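Local coordinates for regulatory protein MarR (PDB 3U2R) that probably acts as a DNA-binding transcription factor of the MarR family, with a winged helix-turn-helix in each subunit, at residues 25-30 with 136-141; 54-59 with 111-116; 81-86 with 90-95. All blocks are in the same frame, centred on the assembly; numbering follows the deposited sequence.

Contact 1 of 3, residues 25-30 with 136-141; sequences WRTYDR and ADELHE
Arg30 and Asp137 carry this contact, joined side-on by a salt bridge with two bonds. Arg30 NE gives its hydrogen to Asp137 OD2 at 2.8 Å, nearly straight at 161°. The oxygen receives it on its syn lone pair and lies in the guanidinium plane. The second bond, from Arg30 NH2 to Asp137 OD1 at 2.9 Å, is more bent, and the oxygen lies off the guanidinium plane; the carboxylate and guanidinium planes are 38° apart. Arg30 starts with CG anti to its backbone nitrogen, and its chain then folds at chi2 and chi3. This brings NE and NH2 round to face Asp137, while Arg30 CG and CD each pass 3.8 Å from Asp137 OD2.

The two helices, 18-40 and 110-148, build the helical dimerisation region of the MarR fold.

Beside the salt bridge, Thr27 and Glu138 do not bond directly: Thr27 OG1 stays 4.0 Å from Glu138 OE2. A water links them, 2.8 Å from Thr27 OG1 and 2.8 Å from Glu138 OE2, and donates to the carboxylate. Thr27 OG1 is also bonded to Gln23 O. Glu138 OE1 lies close to Glu138 OE1 of the second subunit, a pairing of like charges that may favour a proton on one.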
ATOM      1  N   TRP A  25      10.581  -4.864 -14.178  1.00 41.89           N
ATOM      2  CA  TRP A  25      10.941  -3.765 -15.052  1.00 43.12           C
ATOM      3  C   TRP A  25      10.139  -2.527 -14.732  1.00 44.27           C
ATOM      4  O   TRP A  25      10.755  -1.475 -14.689  1.00 43.77           O
ATOM      5  CB  TRP A  25      10.806  -4.129 -16.539  1.00 45.52           C
ATOM      6  CG  TRP A  25      12.041  -4.801 -17.027  1.00 52.47           C
ATOM      7  CD1 TRP A  25      12.275  -6.147 -17.087  1.00 57.75           C
ATOM      8  CD2 TRP A  25      13.309  -4.173 -17.207  1.00 55.14           C
ATOM      9  NE1 TRP A  25      13.591  -6.377 -17.410  1.00 60.17           N
ATOM     10  CE2 TRP A  25      14.247  -5.186 -17.488  1.00 62.44           C
ATOM     11  CE3 TRP A  25      13.746  -2.837 -17.201  1.00 58.08           C
ATOM     12  CZ2 TRP A  25      15.556  -4.897 -17.897  1.00 64.93           C
ATOM     13  CZ3 TRP A  25      15.045  -2.555 -17.613  1.00 61.17           C
ATOM     14  CH2 TRP A  25      15.945  -3.577 -17.903  1.00 63.42           C
ATOM     15  N   ARG A  26       8.798  -2.618 -14.464  1.00 39.15           N
ATOM     16  CA  ARG A  26       8.033  -1.438 -14.040  1.00 38.34           C
ATOM     17  C   ARG A  26       8.598  -0.826 -12.746  1.00 37.88           C
ATOM     18  O   ARG A  26       8.527   0.355 -12.589  1.00 36.67           O
ATOM     19  CB  ARG A  26       6.538  -1.747 -13.783  1.00 35.75           C
ATOM     20  CG  ARG A  26       5.755  -2.325 -14.942  1.00 58.95           C
ATOM     21  CD  ARG A  26       4.257  -2.450 -14.605  1.00 51.16           C
ATOM     22  NE  ARG A  26       3.718  -1.131 -14.722  1.00 74.24           N
ATOM     23  CZ  ARG A  26       3.355  -0.565 -15.861  1.00 79.96           C
ATOM     24  NH1 ARG A  26       2.966   0.696 -15.879  1.00 61.57           N
ATOM     25  NH2 ARG A  26       3.385  -1.260 -17.003  1.00 67.55           N
ATOM     26  N   THR A  27       9.090  -1.639 -11.823  1.00 35.80           N
ATOM     27  CA  THR A  27       9.728  -1.177 -10.558  1.00 35.49           C
ATOM     28  C   THR A  27      10.944  -0.385 -10.894  1.00 38.62           C
ATOM     29  O   THR A  27      11.127   0.721 -10.389  1.00 38.09           O
ATOM     30  CB  THR A  27      10.070  -2.334  -9.620  1.00 33.97           C
ATOM     31  OG1 THR A  27       8.816  -2.894  -9.249  1.00 37.38           O
ATOM     32  CG2 THR A  27      10.864  -1.921  -8.360  1.00 37.50           C
ATOM     33  N   TYR A  28      11.766  -0.910 -11.782  1.00 38.55           N
ATOM     34  CA  TYR A  28      12.986  -0.213 -12.225  1.00 36.18           C
ATOM     35  C   TYR A  28      12.622   1.088 -12.912  1.00 38.38           C
ATOM     36  O   TYR A  28      13.238   2.136 -12.640  1.00 37.78           O
ATOM     37  CB  TYR A  28      13.827  -1.116 -13.135  1.00 39.70           C
ATOM     38  CG  TYR A  28      14.937  -0.411 -13.870  1.00 40.26           C
ATOM     39  CD1 TYR A  28      16.182  -0.253 -13.298  1.00 40.84           C
ATOM     40  CD2 TYR A  28      14.728   0.118 -15.148  1.00 42.01           C
ATOM     41  CE1 TYR A  28      17.207   0.411 -13.974  1.00 42.28           C
ATOM     42  CE2 TYR A  28      15.713   0.833 -15.799  1.00 41.75           C
ATOM     43  CZ  TYR A  28      16.958   0.974 -15.217  1.00 44.35           C
ATOM     44  OH  TYR A  28      17.968   1.624 -15.879  1.00 43.33           O
ATOM     45  N   ASP A  29      11.692   1.034 -13.866  1.00 36.90           N
ATOM     46  CA  ASP A  29      11.345   2.250 -14.628  1.00 36.28           C
ATOM     47  C   ASP A  29      10.802   3.387 -13.720  1.00 41.96           C
ATOM     48  O   ASP A  29      11.121   4.577 -13.914  1.00 42.13           O
ATOM     49  CB  ASP A  29      10.317   1.943 -15.675  1.00 37.64           C
ATOM     50  CG  ASP A  29      10.840   1.057 -16.762  1.00 44.29           C
ATOM     51  OD1 ASP A  29      12.037   1.165 -17.077  1.00 45.78           O
ATOM     52  OD2 ASP A  29      10.022   0.338 -17.387  1.00 48.02           O
ATOM     53  N   ARG A  30      10.043   3.023 -12.717  1.00 36.88           N
ATOM     54  CA  ARG A  30       9.465   4.038 -11.848  1.00 38.94           C
ATOM     55  C   ARG A  30      10.533   4.661 -10.980  1.00 40.77           C
ATOM     56  O   ARG A  30      10.592   5.882 -10.836  1.00 40.86           O
ATOM     57  CB  ARG A  30       8.354   3.417 -10.991  1.00 35.46           C
ATOM     58  CG  ARG A  30       7.663   4.369 -10.023  1.00 39.06           C
ATOM     59  CD  ARG A  30       6.793   5.411 -10.644  1.00 36.18           C
ATOM     60  NE  ARG A  30       5.582   4.794 -11.167  1.00 50.17           N
ATOM     61  CZ  ARG A  30       4.739   5.376 -12.012  1.00 51.69           C
ATOM     62  NH1 ARG A  30       4.994   6.580 -12.485  1.00 41.54           N
ATOM     63  NH2 ARG A  30       3.646   4.741 -12.413  1.00 49.19           N
ATOM     64  N   ALA A 136       1.591   2.031  -4.823  1.00 39.02           N
ATOM     65  CA  ALA A 136       0.361   2.339  -5.557  1.00 40.19           C
ATOM     66  C   ALA A 136       0.306   1.574  -6.858  1.00 42.92           C
ATOM     67  O   ALA A 136      -0.745   1.087  -7.227  1.00 44.91           O
ATOM     68  CB  ALA A 136       0.234   3.816  -5.851  1.00 41.03           C
ATOM     69  N   ASP A 137       1.356   1.546  -7.604  1.00 42.40           N
ATOM     70  CA  ASP A 137       1.320   0.805  -8.906  1.00 42.69           C
ATOM     71  C   ASP A 137       0.943  -0.698  -8.661  1.00 43.91           C
ATOM     72  O   ASP A 137       0.100  -1.263  -9.344  1.00 45.43           O
ATOM     73  CB  ASP A 137       2.688   0.878  -9.600  1.00 44.32           C
ATOM     74  CG  ASP A 137       3.181   2.254 -10.120  1.00 54.85           C
ATOM     75  OD1 ASP A 137       2.333   3.144 -10.341  1.00 53.88           O
ATOM     76  OD2 ASP A 137       4.456   2.417 -10.359  1.00 45.78           O
ATOM     77  N   GLU A 138       1.550  -1.305  -7.637  1.00 37.97           N
ATOM     78  CA  GLU A 138       1.318  -2.683  -7.280  1.00 38.45           C
ATOM     79  C   GLU A 138      -0.111  -2.912  -6.782  1.00 43.74           C
ATOM     80  O   GLU A 138      -0.736  -3.930  -7.098  1.00 41.27           O
ATOM     81  CB  GLU A 138       2.348  -3.105  -6.203  1.00 40.00           C
ATOM     82  CG  GLU A 138       3.752  -3.133  -6.805  1.00 47.24           C
ATOM     83  CD  GLU A 138       4.905  -2.827  -5.896  1.00 43.66           C
ATOM     84  OE1 GLU A 138       4.753  -2.900  -4.659  1.00 47.96           O
ATOM     85  OE2 GLU A 138       5.998  -2.564  -6.437  1.00 42.12           O
ATOM     86  N   LEU A 139      -0.614  -1.977  -6.006  1.00 39.43           N
ATOM     87  CA  LEU A 139      -1.987  -2.062  -5.535  1.00 39.60           C
ATOM     88  C   LEU A 139      -2.985  -1.908  -6.707  1.00 41.16           C
ATOM     89  O   LEU A 139      -3.991  -2.627  -6.726  1.00 39.90           O
ATOM     90  CB  LEU A 139      -2.253  -1.026  -4.414  1.00 40.50           C
ATOM     91  CG  LEU A 139      -1.883  -1.584  -3.044  1.00 45.43           C
ATOM     92  CD1 LEU A 139      -1.662  -0.504  -2.068  1.00 49.52           C
ATOM     93  CD2 LEU A 139      -3.023  -2.493  -2.557  1.00 51.41           C
ATOM     94  N   HIS A 140      -2.672  -1.095  -7.712  1.00 38.28           N
ATOM     95  CA  HIS A 140      -3.562  -1.002  -8.906  1.00 41.08           C
ATOM     96  C   HIS A 140      -3.657  -2.344  -9.611  1.00 44.08           C
ATOM     97  O   HIS A 140      -4.733  -2.777  -9.937  1.00 44.13           O
ATOM     98  CB  HIS A 140      -3.085   0.042  -9.903  1.00 45.28           C
ATOM     99  CG  HIS A 140      -3.135   1.404  -9.326  1.00 53.09           C
ATOM    100  ND1 HIS A 140      -2.202   2.397  -9.647  1.00 57.66           N
ATOM    101  CD2 HIS A 140      -3.967   1.878  -8.381  1.00 56.58           C
ATOM    102  CE1 HIS A 140      -2.553   3.443  -8.907  1.00 56.99           C
ATOM    103  NE2 HIS A 140      -3.604   3.143  -8.128  1.00 57.30           N
ATOM    104  N   GLU A 141      -2.548  -3.033  -9.765  1.00 41.98           N
ATOM    105  CA  GLU A 141      -2.534  -4.338 -10.412  1.00 41.46           C
ATOM    106  C   GLU A 141      -3.231  -5.374  -9.524  1.00 44.47           C
ATOM    107  O   GLU A 141      -4.037  -6.144 -10.042  1.00 44.36           O
ATOM    108  CB  GLU A 141      -1.077  -4.737 -10.775  1.00 43.23           C
ATOM    109  CG  GLU A 141      -0.970  -6.024 -11.586  1.00 54.92           C
ATOM    110  CD  GLU A 141      -1.580  -6.009 -12.970  1.00 66.81           C
ATOM    111  OE1 GLU A 141      -1.931  -4.924 -13.498  1.00 56.35           O
ATOM    112  OE2 GLU A 141      -1.776  -7.122 -13.500  1.00 63.66           O
TER
HETATM  113  O   HOH W   1       6.101  -2.438  -9.246  1.00 48.00           O

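Contact 2 of 3, residues 54-59 with 111-116; sequences LLRSVH and AGLKLL
The His59 ring takes Leu113 CD1 over one face, and the Arg56 guanidinium takes Leu116 CB over one of its own. On the histidine the contact is a CH-pi one. Leu113 CD1 is 3.8 Å from the centroid of the His59 ring and 19° off the ring normal. It sits a little toward the rim, with His59 CE1 its closest ring atom at 3.6 Å.

Leu116 CB stands 3.5 Å above the plane of the Arg56 guanidinium, displaced to the side of NH2. Leu116 CD1 reaches further back along the same arginine, to 3.6 Å from Arg56 NE. Arg56 sets out with CG anti to its backbone nitrogen (chi1 -179°) and bends only at chi3 (54°), which lays the guanidinium over Leu116. The aliphatic part of the chain serves the other leucine: Arg56 CD is 3.9 Å from Leu113 CD2. Leu113 thus divides its two methyls, CD1 to the histidine and CD2 to the arginine.

No hydrogen bond crosses the contact. Arg56 NH2 has a long, weak ion pair with Glu120. A serine in place of Arg56 would probably take the arginine's cover from Leu116 CB and CD1 and leave Glu120 without this distant positive charge. Leu108 of strand 103-108 also touches Arg56, His59 and Leu113.

The packing joins helix 46-58 to the start of the long helix 110-148, just after the wing, in the winged helix-turn-helix domain of MarR proteins.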
ATOM      1  N   LEU A  54      30.602   7.127  -3.392  1.00 52.89           N
ATOM      2  CA  LEU A  54      31.715   6.172  -3.301  1.00 55.19           C
ATOM      3  C   LEU A  54      32.993   6.946  -2.910  1.00 56.00           C
ATOM      4  O   LEU A  54      33.732   6.505  -2.030  1.00 56.52           O
ATOM      5  CB  LEU A  54      31.872   5.473  -4.668  1.00 55.97           C
ATOM      6  CG  LEU A  54      32.978   4.461  -4.869  1.00 64.67           C
ATOM      7  CD1 LEU A  54      32.797   3.240  -3.948  1.00 66.20           C
ATOM      8  CD2 LEU A  54      32.969   3.964  -6.289  1.00 67.25           C
ATOM      9  N   LEU A  55      33.207   8.147  -3.484  1.00 48.58           N
ATOM     10  CA  LEU A  55      34.405   8.884  -3.116  1.00 48.53           C
ATOM     11  C   LEU A  55      34.328   9.440  -1.694  1.00 50.83           C
ATOM     12  O   LEU A  55      35.372   9.614  -1.066  1.00 49.96           O
ATOM     13  CB  LEU A  55      34.760   9.986  -4.138  1.00 47.48           C
ATOM     14  CG  LEU A  55      35.062   9.455  -5.533  1.00 48.54           C
ATOM     15  CD1 LEU A  55      35.367  10.580  -6.484  1.00 48.11           C
ATOM     16  CD2 LEU A  55      36.178   8.460  -5.514  1.00 45.70           C
ATOM     17  N   ARG A  56      33.141   9.697  -1.182  1.00 49.62           N
ATOM     18  CA  ARG A  56      32.966  10.138   0.212  1.00 52.06           C
ATOM     19  C   ARG A  56      33.394   9.055   1.188  1.00 57.61           C
ATOM     20  O   ARG A  56      33.993   9.386   2.202  1.00 57.71           O
ATOM     21  CB  ARG A  56      31.505  10.558   0.516  1.00 53.90           C
ATOM     22  CG  ARG A  56      31.327  11.050   1.993  1.00 63.56           C
ATOM     23  CD  ARG A  56      30.093  11.902   2.271  1.00 57.30           C
ATOM     24  NE  ARG A  56      28.809  11.304   1.862  1.00 69.57           N
ATOM     25  CZ  ARG A  56      27.615  11.920   1.958  1.00 91.44           C
ATOM     26  NH1 ARG A  56      26.510  11.319   1.528  1.00 66.47           N
ATOM     27  NH2 ARG A  56      27.525  13.150   2.470  1.00 75.50           N
ATOM     28  N   SER A  57      33.145   7.760   0.859  1.00 55.98           N
ATOM     29  CA  SER A  57      33.486   6.640   1.749  1.00 59.05           C
ATOM     30  C   SER A  57      34.979   6.478   1.974  1.00 64.90           C
ATOM     31  O   SER A  57      35.351   5.827   2.942  1.00 70.75           O
ATOM     32  CB  SER A  57      32.908   5.323   1.227  1.00 63.49           C
ATOM     33  OG  SER A  57      33.547   4.871   0.040  1.00 71.79           O
ATOM     34  N   VAL A  58      35.829   7.036   1.104  1.00 58.81           N
ATOM     35  CA  VAL A  58      37.293   6.980   1.254  1.00 58.50           C
ATOM     36  C   VAL A  58      37.897   8.398   1.497  1.00 61.49           C
ATOM     37  O   VAL A  58      39.073   8.478   1.836  1.00 63.13           O
ATOM     38  CB  VAL A  58      37.946   6.263   0.036  1.00 61.48           C
ATOM     39  CG1 VAL A  58      37.404   4.836  -0.092  1.00 62.47           C
ATOM     40  CG2 VAL A  58      37.717   7.027  -1.279  1.00 59.53           C
ATOM     41  N   HIS A  59      37.126   9.508   1.310  1.00 56.57           N
ATOM     42  CA  HIS A  59      37.602  10.895   1.533  1.00 55.41           C
ATOM     43  C   HIS A  59      38.353  10.959   2.866  1.00 59.23           C
ATOM     44  O   HIS A  59      37.907  10.332   3.834  1.00 58.92           O
ATOM     45  CB  HIS A  59      36.418  11.895   1.566  1.00 55.68           C
ATOM     46  CG  HIS A  59      36.872  13.307   1.674  1.00 60.54           C
ATOM     47  ND1 HIS A  59      36.951  13.939   2.897  1.00 64.82           N
ATOM     48  CD2 HIS A  59      37.357  14.143   0.709  1.00 62.79           C
ATOM     49  CE1 HIS A  59      37.523  15.118   2.658  1.00 65.32           C
ATOM     50  NE2 HIS A  59      37.764  15.292   1.355  1.00 64.17           N
ATOM     51  N   ALA A 111      33.648  21.025  -2.126  1.00 39.50           N
ATOM     52  CA  ALA A 111      32.403  21.338  -2.808  1.00 40.09           C
ATOM     53  C   ALA A 111      31.646  20.097  -3.213  1.00 45.67           C
ATOM     54  O   ALA A 111      30.426  20.162  -3.236  1.00 50.21           O
ATOM     55  CB  ALA A 111      32.672  22.207  -4.019  1.00 41.72           C
ATOM     56  N   GLY A 112      32.318  18.956  -3.418  1.00 41.74           N
ATOM     57  CA  GLY A 112      31.614  17.690  -3.653  1.00 41.41           C
ATOM     58  C   GLY A 112      30.988  17.168  -2.373  1.00 46.14           C
ATOM     59  O   GLY A 112      29.908  16.564  -2.399  1.00 46.61           O
ATOM     60  N   LEU A 113      31.671  17.386  -1.218  1.00 44.46           N
ATOM     61  CA  LEU A 113      31.110  17.018   0.085  1.00 45.40           C
ATOM     62  C   LEU A 113      29.853  17.884   0.351  1.00 45.96           C
ATOM     63  O   LEU A 113      28.805  17.376   0.775  1.00 46.56           O
ATOM     64  CB  LEU A 113      32.119  17.208   1.235  1.00 47.00           C
ATOM     65  CG  LEU A 113      33.249  16.178   1.291  1.00 55.22           C
ATOM     66  CD1 LEU A 113      34.332  16.628   2.246  1.00 58.33           C
ATOM     67  CD2 LEU A 113      32.722  14.804   1.782  1.00 62.61           C
ATOM     68  N   LYS A 114      29.972  19.182   0.111  1.00 53.40           N
ATOM     69  CA  LYS A 114      28.843  20.084   0.311  1.00 52.35           C
ATOM     70  C   LYS A 114      27.683  19.656  -0.572  1.00 54.31           C
ATOM     71  O   LYS A 114      26.535  19.665  -0.117  1.00 52.68           O
ATOM     72  CB  LYS A 114      29.246  21.526   0.003  1.00 57.67           C
ATOM     73  CG  LYS A 114      28.110  22.570  -0.043  1.00 72.62           C
ATOM     74  CD  LYS A 114      27.964  23.327   1.236  1.00 87.52           C
ATOM     75  CE  LYS A 114      26.853  24.351   1.139  1.00 82.17           C
ATOM     76  NZ  LYS A 114      25.592  23.823   1.712  1.00 89.13           N
ATOM     77  N   LEU A 115      27.956  19.311  -1.823  1.00 48.01           N
ATOM     78  CA  LEU A 115      26.862  18.931  -2.707  1.00 48.26           C
ATOM     79  C   LEU A 115      26.146  17.698  -2.176  1.00 51.11           C
ATOM     80  O   LEU A 115      24.917  17.654  -2.152  1.00 52.00           O
ATOM     81  CB  LEU A 115      27.343  18.709  -4.153  1.00 47.96           C
ATOM     82  CG  LEU A 115      26.294  18.226  -5.119  1.00 52.13           C
ATOM     83  CD1 LEU A 115      25.097  19.265  -5.252  1.00 54.39           C
ATOM     84  CD2 LEU A 115      26.923  17.971  -6.430  1.00 51.08           C
ATOM     85  N   LEU A 116      26.893  16.722  -1.709  1.00 47.71           N
ATOM     86  CA  LEU A 116      26.284  15.518  -1.117  1.00 44.64           C
ATOM     87  C   LEU A 116      25.488  15.878   0.168  1.00 49.47           C
ATOM     88  O   LEU A 116      24.418  15.363   0.327  1.00 48.62           O
ATOM     89  CB  LEU A 116      27.356  14.467  -0.801  1.00 43.13           C
ATOM     90  CG  LEU A 116      27.991  13.765  -1.955  1.00 46.08           C
ATOM     91  CD1 LEU A 116      29.012  12.788  -1.457  1.00 48.17           C
ATOM     92  CD2 LEU A 116      26.996  13.030  -2.760  1.00 45.40           C
TER

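Contact 3 of 3, residues 81-86 with 90-95; sequences RLIDRL and GLVLRT
A Schellman motif ends helix 78-88, probably the recognition helix of the winged helix-turn-helix, and turns the chain into the first strand of the wing. Gly90, with positive phi, is the first residue to leave the helix. Leu91 N then makes a hydrogen bond back to Leu86 O at 2.9 Å, with the donor lying close to the direction of the carbonyl bond. Short helix segment 81-86 and strand 92-95 run at 117° to each other, 8.6 Å apart at their axes.

Apolar side chains fill the angle between them. Leu86 CB meets Val92 CG2 at 3.8 Å. Leu86 CD2 touches Leu91 CD1 at 4.0 Å, the two leucines crossing at about a right angle. Val106 of strand 103-108 packs on both Ile83 and Val92.

Further along the strand, Arg94 extends from CG to NE across Ile83, whose CG2 is tightly packed 3.2 Å from Arg94 NH1. At its end the arginine forks onto one oxygen. Asp84 OD1 receives Arg94 NH2 at 2.7 Å and Arg94 NH1 at 2.8 Å. Both bonds lie near the guanidinium plane but reach the anti side of the oxygen. The carboxylate stands almost upright to the guanidinium, at 87°. Because one oxygen takes both N-H groups, the grip is bent but doubled; the pairing would probably favour a charged Asp84 and tie the wing strand to the helix.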
ATOM      1  N   ARG A  81      34.253  10.331 -18.924  1.00 69.75           N
ATOM      2  CA  ARG A  81      33.493  11.523 -19.341  1.00 71.20           C
ATOM      3  C   ARG A  81      32.652  12.032 -18.148  1.00 70.73           C
ATOM      4  O   ARG A  81      32.609  13.223 -17.836  1.00 68.45           O
ATOM      5  CB  ARG A  81      32.585  11.213 -20.552  1.00 74.86           C
ATOM      6  CG  ARG A  81      33.300  11.321 -21.896  1.00 96.55           C
ATOM      7  CD  ARG A  81      32.602  10.535 -23.015  1.00122.71           C
ATOM      8  NE  ARG A  81      31.379  11.182 -23.512  1.00138.24           N
ATOM      9  CZ  ARG A  81      31.328  12.156 -24.423  1.00156.16           C
ATOM     10  NH1 ARG A  81      32.447  12.649 -24.952  1.00139.92           N
ATOM     11  NH2 ARG A  81      30.155  12.656 -24.804  1.00147.79           N
ATOM     12  N   LEU A  82      31.997  11.085 -17.496  1.00 66.15           N
ATOM     13  CA  LEU A  82      31.213  11.265 -16.275  1.00 64.81           C
ATOM     14  C   LEU A  82      32.056  12.043 -15.222  1.00 63.31           C
ATOM     15  O   LEU A  82      31.604  13.055 -14.714  1.00 60.01           O
ATOM     16  CB  LEU A  82      30.843   9.859 -15.808  1.00 65.70           C
ATOM     17  CG  LEU A  82      30.147   9.621 -14.519  1.00 69.06           C
ATOM     18  CD1 LEU A  82      29.450   8.262 -14.558  1.00 70.85           C
ATOM     19  CD2 LEU A  82      31.111   9.598 -13.338  1.00 68.10           C
ATOM     20  N   ILE A  83      33.289  11.594 -14.966  1.00 58.21           N
ATOM     21  CA  ILE A  83      34.175  12.199 -13.985  1.00 55.83           C
ATOM     22  C   ILE A  83      34.663  13.558 -14.507  1.00 58.93           C
ATOM     23  O   ILE A  83      34.820  14.455 -13.690  1.00 58.10           O
ATOM     24  CB  ILE A  83      35.353  11.224 -13.610  1.00 59.14           C
ATOM     25  CG1 ILE A  83      34.828  10.112 -12.689  1.00 58.89           C
ATOM     26  CG2 ILE A  83      36.545  11.934 -12.873  1.00 58.85           C
ATOM     27  CD1 ILE A  83      35.769   8.981 -12.529  1.00 66.55           C
ATOM     28  N   ASP A  84      34.915  13.705 -15.838  1.00 54.08           N
ATOM     29  CA  ASP A  84      35.311  14.966 -16.475  1.00 53.86           C
ATOM     30  C   ASP A  84      34.324  16.059 -16.095  1.00 57.93           C
ATOM     31  O   ASP A  84      34.738  17.159 -15.782  1.00 57.34           O
ATOM     32  CB  ASP A  84      35.314  14.865 -18.041  1.00 57.46           C
ATOM     33  CG  ASP A  84      36.418  14.107 -18.760  1.00 70.80           C
ATOM     34  OD1 ASP A  84      37.394  13.677 -18.083  1.00 67.44           O
ATOM     35  OD2 ASP A  84      36.331  13.977 -20.030  1.00 78.87           O
ATOM     36  N   ARG A  85      33.011  15.765 -16.186  1.00 53.70           N
ATOM     37  CA  ARG A  85      31.964  16.724 -15.821  1.00 55.12           C
ATOM     38  C   ARG A  85      32.084  17.093 -14.360  1.00 56.56           C
ATOM     39  O   ARG A  85      32.024  18.278 -14.024  1.00 57.82           O
ATOM     40  CB  ARG A  85      30.558  16.154 -16.100  1.00 60.85           C
ATOM     41  CG  ARG A  85      30.223  16.107 -17.593  1.00 79.28           C
ATOM     42  CD  ARG A  85      28.816  15.582 -17.833  1.00 97.84           C
ATOM     43  NE  ARG A  85      28.772  14.119 -17.910  1.00106.05           N
ATOM     44  CZ  ARG A  85      27.661  13.385 -17.867  1.00115.91           C
ATOM     45  NH1 ARG A  85      26.468  13.967 -17.734  1.00107.16           N
ATOM     46  NH2 ARG A  85      27.733  12.060 -17.940  1.00 86.37           N
ATOM     47  N   LEU A  86      32.281  16.086 -13.487  1.00 48.70           N
ATOM     48  CA  LEU A  86      32.471  16.338 -12.045  1.00 46.07           C
ATOM     49  C   LEU A  86      33.741  17.159 -11.768  1.00 49.07           C
ATOM     50  O   LEU A  86      33.709  18.036 -10.915  1.00 50.26           O
ATOM     51  CB  LEU A  86      32.526  15.040 -11.231  1.00 44.09           C
ATOM     52  CG  LEU A  86      31.288  14.171 -11.297  1.00 47.30           C
ATOM     53  CD1 LEU A  86      31.503  12.953 -10.437  1.00 45.70           C
ATOM     54  CD2 LEU A  86      30.038  15.001 -10.895  1.00 45.86           C
ATOM     55  N   GLY A  90      34.429  21.288 -10.302  1.00 48.62           N
ATOM     56  CA  GLY A  90      35.209  21.437  -9.067  1.00 45.32           C
ATOM     57  C   GLY A  90      34.705  20.485  -7.987  1.00 46.91           C
ATOM     58  O   GLY A  90      34.899  20.717  -6.811  1.00 45.24           O
ATOM     59  N   LEU A  91      33.975  19.422  -8.352  1.00 46.07           N
ATOM     60  CA  LEU A  91      33.393  18.528  -7.339  1.00 43.84           C
ATOM     61  C   LEU A  91      34.340  17.383  -6.952  1.00 47.94           C
ATOM     62  O   LEU A  91      34.138  16.755  -5.902  1.00 46.75           O
ATOM     63  CB  LEU A  91      32.055  17.953  -7.837  1.00 43.36           C
ATOM     64  CG  LEU A  91      30.965  18.973  -8.086  1.00 47.27           C
ATOM     65  CD1 LEU A  91      29.802  18.285  -8.710  1.00 47.70           C
ATOM     66  CD2 LEU A  91      30.509  19.694  -6.793  1.00 47.79           C
ATOM     67  N   VAL A  92      35.302  17.068  -7.827  1.00 45.15           N
ATOM     68  CA  VAL A  92      36.316  16.038  -7.616  1.00 44.44           C
ATOM     69  C   VAL A  92      37.672  16.569  -8.048  1.00 48.67           C
ATOM     70  O   VAL A  92      37.716  17.532  -8.783  1.00 49.10           O
ATOM     71  CB  VAL A  92      36.009  14.744  -8.329  1.00 47.39           C
ATOM     72  CG1 VAL A  92      34.667  14.193  -7.903  1.00 46.67           C
ATOM     73  CG2 VAL A  92      36.110  14.909  -9.849  1.00 48.69           C
ATOM     74  N   LEU A  93      38.751  16.000  -7.526  1.00 45.88           N
ATOM     75  CA  LEU A  93      40.122  16.395  -7.871  1.00 45.69           C
ATOM     76  C   LEU A  93      40.883  15.179  -8.417  1.00 49.24           C
ATOM     77  O   LEU A  93      40.980  14.162  -7.751  1.00 45.26           O
ATOM     78  CB  LEU A  93      40.832  16.977  -6.665  1.00 45.67           C
ATOM     79  CG  LEU A  93      42.224  17.540  -6.951  1.00 53.01           C
ATOM     80  CD1 LEU A  93      42.160  18.739  -7.837  1.00 52.61           C
ATOM     81  CD2 LEU A  93      42.925  17.851  -5.735  1.00 54.38           C
ATOM     82  N   ARG A  94      41.440  15.300  -9.604  1.00 49.44           N
ATOM     83  CA  ARG A  94      42.222  14.219 -10.201  1.00 51.06           C
ATOM     84  C   ARG A  94      43.685  14.329  -9.876  1.00 53.75           C
ATOM     85  O   ARG A  94      44.258  15.423  -9.868  1.00 55.23           O
ATOM     86  CB  ARG A  94      42.057  14.208 -11.717  1.00 53.38           C
ATOM     87  CG  ARG A  94      40.767  13.580 -12.155  1.00 64.05           C
ATOM     88  CD  ARG A  94      40.607  13.722 -13.666  1.00 77.06           C
ATOM     89  NE  ARG A  94      39.570  12.857 -14.221  1.00 83.71           N
ATOM     90  CZ  ARG A  94      38.833  13.121 -15.297  1.00101.06           C
ATOM     91  NH1 ARG A  94      37.934  12.245 -15.722  1.00 91.25           N
ATOM     92  NH2 ARG A  94      38.975  14.274 -15.946  1.00 90.67           N
ATOM     93  N   THR A  95      44.313  13.189  -9.634  1.00 51.78           N
ATOM     94  CA  THR A  95      45.766  13.127  -9.394  1.00 53.32           C
ATOM     95  C   THR A  95      46.315  11.979 -10.225  1.00 59.61           C
ATOM     96  O   THR A  95      45.889  10.847 -10.032  1.00 59.50           O
ATOM     97  CB  THR A  95      46.072  12.955  -7.910  1.00 55.34           C
ATOM     98  OG1 THR A  95      45.387  13.993  -7.207  1.00 56.10           O
ATOM     99  CG2 THR A  95      47.567  13.088  -7.612  1.00 56.32           C
TER

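In the fold
Contacts 2 and 3 lie close together in the winged helix-turn-helix domain, their centres 12 Å apart. They touch where Leu91 packs on Ala111, Gly112 and Leu115. Contact 1 is at the other end of the subunit, its centre 32 Å from that of contact 2. Contacts 1 and 2 both use helix 110-148, which spans the two regions. None is wholly core: each pairs buried residues with partly exposed ones. Contact 1 is polar, with charges and a water between two helices. Contact 2 has no hydrogen bond across it; leucines lie against the faces of an arginine and a histidine. Contact 3 combines a buried apolar centre and a salt bridge at its margin. Other subunits reach contact 1 alone.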